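Putative dioxygenase (1H-3-hydroxy-4-oxoquinaldine 2,4-dioxygenase) (Mycobacteroides abscessus subsp. abscessus, PDB 6RA3) catalyses the dioxygen-dependent ring cleavage of the Pseudomonas quinolone signal (PQS), releasing N-octanoylanthranilate and carbon monoxide, as part of the degradation of this quorum sensing molecule to anthranilate. Local coordinates at residues A134-G137 / I138-P141; P141-W144 / K145-R148; H175-D178 / M179-A183. All coordinates share one frame; numbering follows the deposited sequence.

Contact 1 (A134-G137 / I138-P141); sequences ALHG and IQDP
Gln139 reaches back to the carbonyl O of Leu135, alongside His136, in a local helix-end contact, where helix 129-137 runs out into the loop before helix 144-156. The backbone records the change: Ile138 N still makes a helical i to i+4 bond to Ala134 O (3.0 Å), whereas Gln139 N bonds to His136 O (2.9 Å), only three residues back. Asp140 N then bonds to Gly137 O (3.2 Å), closing a type I beta turn from Gly137 to Asp140.

Because Gln139 N has turned to His136, Leu135 O receives the side-chain amide instead, with Gln139 NE2 at 2.8 Å. With CG beside the backbone N (chi1 -59°) and chi2 extended, the Gln139 chain folds back along the helix. NE2 approaches from above the carbonyl plane, and its N-H is moderately bent (146°). The same nitrogen lies at the edge of the His136 ring, 3.7 Å from CD2, the amide and imidazole planes being 77° apart. His136 NE2 bonds to Asp188 of helix 177-194. Ile138, a buried residue, sets CG1 against both Ala134 O and Leu135 O, 3.5 Å from the latter.

Gln139 NE2 thus takes the place that the residue's own main-chain N-H would fill if the helix went on, so Leu135 O stays hydrogen-bonded.

Contact 2 (P141-W144 / K145-R148); sequences PERW and KEGR
Lys145 lies over the indole of the residue just before it, Trp144, and its chain can be traced from the ring face out past the rim. CB meets only backbone, the carbonyl carbon of Trp144. CG sits over the six-membered ring, 3.5 Å from its centroid and 18° off the ring normal, which makes a CH-pi contact. CD is already beyond the rim, and CE passes it, 3.6 Å from Trp144 CZ2. NZ continues to the main-chain O of Glu86 of the second subunit. The extended chain beyond CG carries the later methylenes out past the rim and NZ toward that subunit. Trp144 contributes by placing CG between its own backbone N and carbonyl carbon (chi1 73°), which turns the indole face toward the main chain of the next residue, so that Lys145 N also lies over it, on the same side as Lys145 CG.

Arg148, one turn on, sets its guanidinium against the same indole: Trp144 CZ3 stands 3.7 Å above the guanidinium plane, with the two planes 68° apart. Its backbone N bonds to Trp144 O at 2.9 Å. Glu146 and Arg143 lie side by side, with Glu146 OE2 3.2 Å from Arg143 CG, a contact with the aliphatic part of the chain. The charged groups do not meet: Arg143 NE and Glu146 OE2 are 5.2 Å apart, and Arg143 NH2 forms its salt bridge with Asp140.

Trp144 NE1 bonds to Glu86 of the second subunit, and the indole also meets the rings of Trp180 and Phe177. The motif is a helix N-terminus: Arg143 is the N-cap of helix 144-156, and its carbonyl O accepts the first i to i+4 bond, from Gly147 N at 3.1 Å.

Contact 3 (H175-D178 / M179-A183); sequences HGFD and MWARA
From the N-cap Gly176 the chain enters helix 177-194 with regular i to i+4 bonds, Trp180 N to Gly176 O (3.1 Å, N-H...O 170°), Ala181 N to Phe177 O (2.7 Å) and Arg182 N to Asp178 O. A water accepts from both Gly176 N and Met179 N, the N-cap amide and one from the first turn.

Asp178 and Arg182 form a salt bridge, the guanidinium gripping the carboxylate end-on with one nitrogen for each oxygen. Arg182 NH1 reaches Asp178 OD2 at 2.9 Å from above the carboxylate plane, whereas Arg182 NH2 meets Asp178 OD1 at 3.0 Å on its syn side. The two planes are 58° apart, so the pair is twisted rather than coplanar. Met179 SD, near the guanidinium plane, takes a second, weak bond from Arg182 NH1. One turn on from Phe177, Ala181 CB lies over a face of its ring, 3.9 Å from the centroid, a CH-pi contact.

Arg182 NE pairs with Asp68, and the His175 ring meets that of His59, both partners lying between strand 51-54 and helix 71-84. The helix start is thereby tied to that connection, with Trp180 turned toward helix 144-156.

In the fold
The three contacts follow one another along the chain within the helical region inserted between strands 116-120 and 209-214, the usual place for the cap of an alpha/beta hydrolase fold. Contacts 1 and 2 share Pro141 and lie 6 Å apart centre to centre: one ends helix 129-137, the other begins helix 144-156. Contact 3 opens helix 177-194, its centre about 9 Å from contact 1's and 10 Å from contact 2's. Ile138 CG1 touches Trp180 O at 3.4 Å, and Arg148 CG lies 3.5 Å from Trp180 CZ2. Three helix ends thus converge around Trp180, whose side chain is about 9 Å from those of His246, the probable proton donor/acceptor, and His97, the probable substrate-binding residue.

Contact 1 (A134-G137 / I138-P141)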
# COMPACT_ATOMS: atom_id res chain seq x y z
N ALA A 134 -29.32 -13.60 -13.74
CA ALA A 134 -28.57 -12.87 -12.71
C ALA A 134 -27.73 -11.75 -13.31
O ALA A 134 -27.56 -10.70 -12.68
CB ALA A 134 -27.67 -13.82 -11.91
N LEU A 135 -27.19 -11.95 -14.52
CA LEU A 135 -26.45 -10.89 -15.21
C LEU A 135 -27.30 -9.64 -15.40
O LEU A 135 -26.76 -8.53 -15.53
CB LEU A 135 -25.96 -11.39 -16.57
CG LEU A 135 -24.86 -12.46 -16.65
CD1 LEU A 135 -24.52 -12.79 -18.11
CD2 LEU A 135 -23.58 -12.02 -15.92
N HIS A 136 -28.62 -9.80 -15.45
CA HIS A 136 -29.54 -8.67 -15.54
C HIS A 136 -29.90 -8.15 -14.16
O HIS A 136 -30.04 -6.93 -13.98
CB HIS A 136 -30.80 -9.10 -16.31
CG HIS A 136 -30.55 -9.41 -17.76
ND1 HIS A 136 -31.38 -10.22 -18.50
CD2 HIS A 136 -29.55 -9.02 -18.59
CE1 HIS A 136 -30.90 -10.32 -19.74
NE2 HIS A 136 -29.80 -9.60 -19.81
N GLY A 137 -30.03 -9.04 -13.18
CA GLY A 137 -30.35 -8.60 -11.83
C GLY A 137 -29.29 -7.67 -11.26
O GLY A 137 -29.60 -6.75 -10.51
N ILE A 138 -28.01 -7.92 -11.58
CA ILE A 138 -26.96 -7.03 -11.09
C ILE A 138 -26.86 -5.74 -11.87
O ILE A 138 -26.14 -4.82 -11.45
CB ILE A 138 -25.58 -7.72 -11.06
CG1 ILE A 138 -25.15 -8.13 -12.46
CG2 ILE A 138 -25.62 -8.88 -10.06
CD1 ILE A 138 -23.96 -9.10 -12.49
N GLN A 139 -27.59 -5.62 -12.99
CA GLN A 139 -27.76 -4.34 -13.68
C GLN A 139 -28.96 -3.55 -13.17
O GLN A 139 -29.28 -2.50 -13.74
CB GLN A 139 -27.91 -4.55 -15.18
CG GLN A 139 -26.73 -5.23 -15.83
CD GLN A 139 -27.03 -5.51 -17.25
OE1 GLN A 139 -27.49 -4.63 -17.98
NE2 GLN A 139 -26.81 -6.75 -17.66
N ASP A 140 -29.61 -4.02 -12.11
CA ASP A 140 -30.79 -3.39 -11.56
C ASP A 140 -30.41 -2.54 -10.36
O ASP A 140 -29.98 -3.09 -9.33
CB ASP A 140 -31.82 -4.45 -11.15
CG ASP A 140 -33.12 -3.85 -10.58
OD1 ASP A 140 -33.16 -2.63 -10.32
OD2 ASP A 140 -34.09 -4.60 -10.38
N PRO A 141 -30.57 -1.21 -10.43
CA PRO A 141 -30.11 -0.36 -9.31
C PRO A 141 -30.70 -0.72 -7.96
O PRO A 141 -30.05 -0.48 -6.94
CB PRO A 141 -30.56 1.04 -9.75
CG PRO A 141 -30.64 0.98 -11.22
CD PRO A 141 -31.08 -0.40 -11.55

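Contact 2 (P141-W144 / K145-R148)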
# COMPACT_ATOMS: atom_id res chain seq x y z
N PRO A 141 -30.57 -1.21 -10.43
CA PRO A 141 -30.11 -0.36 -9.31
C PRO A 141 -30.70 -0.72 -7.96
O PRO A 141 -30.05 -0.48 -6.94
CB PRO A 141 -30.56 1.04 -9.75
CG PRO A 141 -30.64 0.98 -11.22
CD PRO A 141 -31.08 -0.40 -11.55
N GLU A 142 -31.92 -1.30 -7.93
CA GLU A 142 -32.59 -1.61 -6.67
C GLU A 142 -32.32 -3.02 -6.16
O GLU A 142 -32.62 -3.30 -4.99
CB GLU A 142 -34.11 -1.40 -6.80
CG GLU A 142 -34.50 0.04 -7.07
CD GLU A 142 -34.56 0.38 -8.56
OE1 GLU A 142 -35.11 -0.44 -9.34
OE2 GLU A 142 -34.06 1.46 -8.95
N ARG A 143 -31.78 -3.92 -6.98
CA ARG A 143 -31.62 -5.31 -6.56
C ARG A 143 -30.25 -5.89 -6.89
O ARG A 143 -30.02 -7.09 -6.69
CB ARG A 143 -32.72 -6.17 -7.19
CG ARG A 143 -34.03 -6.12 -6.40
CD ARG A 143 -35.19 -6.83 -7.11
NE ARG A 143 -35.60 -6.11 -8.31
CZ ARG A 143 -36.37 -5.02 -8.32
NH1 ARG A 143 -36.83 -4.50 -7.18
NH2 ARG A 143 -36.67 -4.43 -9.47
N TRP A 144 -29.30 -5.06 -7.34
CA TRP A 144 -28.01 -5.61 -7.74
C TRP A 144 -27.34 -6.36 -6.59
O TRP A 144 -26.70 -7.40 -6.80
CB TRP A 144 -27.11 -4.49 -8.28
CG TRP A 144 -26.57 -3.59 -7.20
CD1 TRP A 144 -27.13 -2.43 -6.75
CD2 TRP A 144 -25.38 -3.80 -6.43
NE1 TRP A 144 -26.35 -1.90 -5.75
CE2 TRP A 144 -25.27 -2.71 -5.54
CE3 TRP A 144 -24.39 -4.79 -6.42
CZ2 TRP A 144 -24.20 -2.59 -4.63
CZ3 TRP A 144 -23.32 -4.66 -5.53
CH2 TRP A 144 -23.25 -3.57 -4.64
N LYS A 145 -27.48 -5.87 -5.36
CA LYS A 145 -26.92 -6.58 -4.22
C LYS A 145 -27.54 -7.97 -4.09
O LYS A 145 -26.85 -8.94 -3.73
CB LYS A 145 -27.13 -5.80 -2.92
CG LYS A 145 -26.43 -4.46 -2.87
CD LYS A 145 -26.71 -3.72 -1.57
CE LYS A 145 -26.10 -2.30 -1.60
NZ LYS A 145 -25.80 -1.72 -0.23
N GLU A 146 -28.84 -8.08 -4.37
CA GLU A 146 -29.49 -9.39 -4.37
C GLU A 146 -28.82 -10.32 -5.37
O GLU A 146 -28.42 -11.44 -5.04
CB GLU A 146 -30.98 -9.25 -4.71
CG GLU A 146 -31.83 -8.63 -3.60
CD GLU A 146 -33.33 -8.65 -3.94
OE1 GLU A 146 -33.80 -9.61 -4.59
OE2 GLU A 146 -34.04 -7.69 -3.57
N GLY A 147 -28.67 -9.86 -6.61
CA GLY A 147 -27.99 -10.66 -7.61
C GLY A 147 -26.59 -11.04 -7.20
O GLY A 147 -26.13 -12.15 -7.48
N ARG A 148 -25.87 -10.12 -6.53
CA ARG A 148 -24.50 -10.42 -6.13
C ARG A 148 -24.45 -11.51 -5.06
O ARG A 148 -23.69 -12.48 -5.20
CB ARG A 148 -23.81 -9.15 -5.62
CG ARG A 148 -22.34 -9.37 -5.28
CD ARG A 148 -21.78 -8.24 -4.46
NE ARG A 148 -22.57 -8.02 -3.25
CZ ARG A 148 -22.31 -7.09 -2.33
NH1 ARG A 148 -21.27 -6.27 -2.46
NH2 ARG A 148 -23.11 -7.00 -1.28

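Contact 3 (H175-D178 / M179-A183)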
# COMPACT_ATOMS: atom_id res chain seq x y z
N HIS A 175 -16.47 -2.00 -4.30
CA HIS A 175 -17.13 -1.97 -5.59
C HIS A 175 -18.63 -1.91 -5.32
O HIS A 175 -19.08 -2.26 -4.23
CB HIS A 175 -16.77 -3.20 -6.44
CG HIS A 175 -15.39 -3.17 -7.01
ND1 HIS A 175 -14.95 -2.17 -7.86
CD2 HIS A 175 -14.35 -4.02 -6.85
CE1 HIS A 175 -13.69 -2.41 -8.19
NE2 HIS A 175 -13.31 -3.54 -7.61
N GLY A 176 -19.39 -1.44 -6.29
CA GLY A 176 -20.82 -1.28 -6.11
C GLY A 176 -21.58 -1.51 -7.39
O GLY A 176 -21.18 -2.31 -8.24
N PHE A 177 -22.70 -0.80 -7.52
CA PHE A 177 -23.59 -1.02 -8.65
C PHE A 177 -22.88 -0.77 -9.97
O PHE A 177 -23.00 -1.57 -10.91
CB PHE A 177 -24.84 -0.15 -8.53
CG PHE A 177 -25.66 -0.13 -9.78
CD1 PHE A 177 -26.44 -1.22 -10.11
CD2 PHE A 177 -25.63 0.96 -10.63
CE1 PHE A 177 -27.20 -1.22 -11.28
CE2 PHE A 177 -26.38 0.98 -11.79
CZ PHE A 177 -27.17 -0.12 -12.12
N ASP A 178 -22.09 0.31 -10.06
CA ASP A 178 -21.42 0.62 -11.32
C ASP A 178 -20.63 -0.58 -11.88
O ASP A 178 -20.73 -0.92 -13.06
CB ASP A 178 -20.50 1.83 -11.14
CG ASP A 178 -19.59 2.05 -12.34
OD1 ASP A 178 -20.04 2.64 -13.34
OD2 ASP A 178 -18.39 1.65 -12.30
N MET A 179 -19.81 -1.21 -11.05
CA MET A 179 -18.93 -2.24 -11.59
C MET A 179 -19.69 -3.56 -11.76
O MET A 179 -19.45 -4.28 -12.73
CB MET A 179 -17.71 -2.46 -10.68
CG MET A 179 -16.56 -3.27 -11.38
SD MET A 179 -15.90 -2.51 -12.81
CE MET A 179 -14.82 -1.23 -12.10
N TRP A 180 -20.58 -3.87 -10.83
CA TRP A 180 -21.39 -5.08 -10.96
C TRP A 180 -22.35 -5.01 -12.14
O TRP A 180 -22.53 -6.00 -12.86
CB TRP A 180 -22.13 -5.33 -9.65
CG TRP A 180 -21.23 -5.96 -8.69
CD1 TRP A 180 -20.49 -5.35 -7.72
CD2 TRP A 180 -20.92 -7.35 -8.62
NE1 TRP A 180 -19.75 -6.28 -7.04
CE2 TRP A 180 -19.99 -7.52 -7.57
CE3 TRP A 180 -21.34 -8.48 -9.34
CZ2 TRP A 180 -19.48 -8.77 -7.23
CZ3 TRP A 180 -20.83 -9.71 -9.00
CH2 TRP A 180 -19.91 -9.85 -7.95
N ALA A 181 -22.99 -3.85 -12.36
CA ALA A 181 -23.79 -3.68 -13.57
C ALA A 181 -22.92 -3.86 -14.81
O ALA A 181 -23.32 -4.54 -15.76
CB ALA A 181 -24.49 -2.31 -13.57
N ARG A 182 -21.72 -3.29 -14.82
CA ARG A 182 -20.88 -3.39 -16.02
C ARG A 182 -20.47 -4.84 -16.29
O ARG A 182 -20.42 -5.27 -17.45
CB ARG A 182 -19.62 -2.52 -15.88
CG ARG A 182 -18.58 -2.71 -16.99
CD ARG A 182 -17.46 -1.69 -16.86
NE ARG A 182 -18.02 -0.35 -16.79
CZ ARG A 182 -18.09 0.41 -15.70
NH1 ARG A 182 -17.61 -0.01 -14.52
NH2 ARG A 182 -18.68 1.61 -15.79
N ALA A 183 -20.15 -5.59 -15.23
CA ALA A 183 -19.85 -7.01 -15.38
C ALA A 183 -21.01 -7.73 -16.04
O ALA A 183 -20.82 -8.50 -16.99
CB ALA A 183 -19.56 -7.62 -14.01
O HOH W 1 -18.77 0.18 -8.61